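Local coordinates for putative uncharacterized protein PH0300 (Pyrococcus horikoshii, PDB 3VRH) that catalyses the ATP-dependent 2-thiolation of 5-methyluridine at position 54 in the T loop of tRNAs, a modification that thermally stabilises tRNA in thermophilic microorganisms, at residues A[203-208]-A[213-218]. Residues are numbered along the deposited sequence; the frame is centred on the assembly and turned at random.
Sequences EVVAYA and LEYIVE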
loop_
_atom_site.group_PDB
_atom_site.type_symbol
_atom_site.label_atom_id
_atom_site.label_comp_id
_atom_site.label_asym_id
_atom_site.label_seq_id
_atom_site.Cartn_x
_atom_site.Cartn_y
_atom_site.Cartn_z
ATOM N N GLU A 203 1.131 3.484 22.302
ATOM C CA GLU A 203 1.841 4.324 23.281
ATOM C C GLU A 203 0.992 5.533 23.702
ATOM O O GLU A 203 0.995 5.923 24.857
ATOM C CB GLU A 203 3.199 4.760 22.731
ATOM C CG GLU A 203 4.142 3.587 22.596
ATOM C CD GLU A 203 5.420 3.924 21.879
ATOM O OE1 GLU A 203 5.422 4.833 21.021
ATOM O OE2 GLU A 203 6.429 3.256 22.173
ATOM N N VAL A 204 0.247 6.101 22.756
ATOM C CA VAL A 204 -0.658 7.199 23.069
ATOM C C VAL A 204 -1.722 6.764 24.070
ATOM O O VAL A 204 -1.917 7.423 25.105
ATOM C CB VAL A 204 -1.310 7.794 21.815
ATOM C CG1 VAL A 204 -2.355 8.827 22.195
ATOM C CG2 VAL A 204 -0.244 8.408 20.901
ATOM N N VAL A 205 -2.398 5.653 23.778
ATOM C CA VAL A 205 -3.342 5.087 24.739
ATOM C C VAL A 205 -2.698 4.918 26.117
ATOM O O VAL A 205 -3.244 5.378 27.128
ATOM C CB VAL A 205 -3.929 3.734 24.273
ATOM C CG1 VAL A 205 -4.691 3.056 25.429
ATOM C CG2 VAL A 205 -4.849 3.941 23.077
ATOM N N ALA A 206 -1.526 4.295 26.159
ATOM C CA ALA A 206 -0.861 4.079 27.438
ATOM C C ALA A 206 -0.502 5.392 28.162
ATOM O O ALA A 206 -0.545 5.480 29.393
ATOM C CB ALA A 206 0.367 3.188 27.258
ATOM N N TYR A 207 -0.158 6.418 27.399
ATOM C CA TYR A 207 0.231 7.669 28.014
ATOM C C TYR A 207 -0.962 8.385 28.635
ATOM O O TYR A 207 -0.894 8.816 29.781
ATOM C CB TYR A 207 0.942 8.576 27.018
ATOM C CG TYR A 207 1.527 9.803 27.672
ATOM C CD1 TYR A 207 0.797 10.979 27.762
ATOM C CD2 TYR A 207 2.799 9.775 28.223
ATOM C CE1 TYR A 207 1.328 12.114 28.378
ATOM C CE2 TYR A 207 3.341 10.895 28.836
ATOM C CZ TYR A 207 2.604 12.065 28.907
ATOM O OH TYR A 207 3.132 13.187 29.514
ATOM N N ALA A 208 -2.047 8.518 27.877
ATOM C CA ALA A 208 -3.279 9.118 28.378
ATOM C C ALA A 208 -3.735 8.490 29.687
ATOM O O ALA A 208 -4.127 9.176 30.616
ATOM C CB ALA A 208 -4.382 8.994 27.356
ATOM N N LEU A 213 -5.789 11.261 31.712
ATOM C CA LEU A 213 -6.615 11.870 30.684
ATOM C C LEU A 213 -7.760 10.932 30.298
ATOM O O LEU A 213 -7.544 9.761 30.021
ATOM C CB LEU A 213 -5.771 12.221 29.451
ATOM C CG LEU A 213 -4.946 13.510 29.496
ATOM C CD1 LEU A 213 -3.871 13.446 28.402
ATOM C CD2 LEU A 213 -5.839 14.753 29.324
ATOM N N GLU A 214 -8.976 11.472 30.282
ATOM C CA GLU A 214 -10.148 10.753 29.815
ATOM C C GLU A 214 -10.590 11.344 28.477
ATOM O O GLU A 214 -10.511 12.556 28.261
ATOM C CB GLU A 214 -11.283 10.871 30.825
ATOM C CG GLU A 214 -10.904 10.503 32.248
ATOM C CD GLU A 214 -11.870 11.127 33.257
ATOM O OE1 GLU A 214 -12.972 10.565 33.460
ATOM O OE2 GLU A 214 -11.536 12.194 33.819
ATOM N N TYR A 215 -11.064 10.490 27.585
ATOM C CA TYR A 215 -11.350 10.919 26.221
ATOM C C TYR A 215 -12.491 10.135 25.604
ATOM O O TYR A 215 -12.818 9.036 26.051
ATOM C CB TYR A 215 -10.088 10.765 25.353
ATOM C CG TYR A 215 -9.462 9.389 25.434
ATOM C CD1 TYR A 215 -8.464 9.097 26.366
ATOM C CD2 TYR A 215 -9.865 8.383 24.582
ATOM C CE1 TYR A 215 -7.890 7.824 26.429
ATOM C CE2 TYR A 215 -9.301 7.119 24.632
ATOM C CZ TYR A 215 -8.326 6.843 25.554
ATOM O OH TYR A 215 -7.779 5.576 25.576
ATOM N N ILE A 216 -13.072 10.702 24.557
ATOM C CA ILE A 216 -14.055 10.004 23.743
ATOM C C ILE A 216 -13.334 9.177 22.678
ATOM O O ILE A 216 -12.178 9.446 22.345
ATOM C CB ILE A 216 -14.995 11.012 23.049
ATOM C CG1 ILE A 216 -14.261 11.711 21.904
ATOM C CG2 ILE A 216 -15.496 12.046 24.042
ATOM C CD1 ILE A 216 -14.928 12.993 21.430
ATOM N N VAL A 217 -14.021 8.180 22.136
ATOM C CA VAL A 217 -13.456 7.369 21.055
ATOM C C VAL A 217 -13.729 7.922 19.653
ATOM O O VAL A 217 -12.898 7.784 18.756
ATOM C CB VAL A 217 -13.969 5.927 21.071
ATOM C CG1 VAL A 217 -13.113 5.086 20.151
ATOM C CG2 VAL A 217 -13.938 5.361 22.470
ATOM N N GLU A 218 -14.885 8.541 19.445
ATOM C CA GLU A 218 -15.231 8.963 18.091
ATOM C C GLU A 218 -15.717 10.398 18.028
ATOM O O GLU A 218 -16.707 10.761 18.662
ATOM C CB GLU A 218 -16.274 8.020 17.486
ATOM C CG GLU A 218 -16.387 8.119 15.984
ATOM C CD GLU A 218 -17.156 6.942 15.385
ATOM O OE1 GLU A 218 -17.367 6.918 14.145
ATOM O OE2 GLU A 218 -17.551 6.040 16.165
#
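The C-terminal end of helix 201-211 in the PP-loop domain meets the chain that leaves it through Ala208, Leu213 and Tyr215, in a pattern consistent with a Schellman motif. The evidence is an i to i+5 backbone bond: Leu213 N donates to Ala208 O at 2.9 Å, with a moderately bent N-H...O angle of 142°. The apolar pair expected beside such a bond is present too, since Ala208 CB lies 4.1 Å from Leu213 CB.

Two residues further on, Tyr215 returns to the helix. With chi1 at 52° the ring stem is flanked by both the backbone N and the carbonyl carbon, which brings the ring back towards the helix. Ala208 CB approaches the ring obliquely, 3.8 Å from Tyr215 CE1. Farther out, the phenol reaches Val205, one turn earlier on the helix, whose two methyls both meet the oxygen: Val205 CG1 is 4.0 Å from Tyr215 OH, and Val205 CG2 stands 4.2 Å from that same oxygen. The side chains cross at about a right angle, and since the partners are methyl carbons the contact is loose van der Waals packing.

Lys58 of helix 58-69 touches both Val205 and Tyr215, while Gln97 of helix 87-101 touches Leu213 and Tyr215, so the turn is packed among three helices. The Tyr215 side chain is about 7 Å from the bicine, whose pocket includes the ATP-binding residues Ala53 and Gly154; downstream, the chain runs on to the cluster ligand Cys220.

Chemically, the single polar bond links the helix to its exit, while small aliphatic groups along one side of the helix receive the tyrosine. Between these segments, the turned-back chain is held to the helix by one backbone hydrogen bond and apolar contacts, with no charged pair.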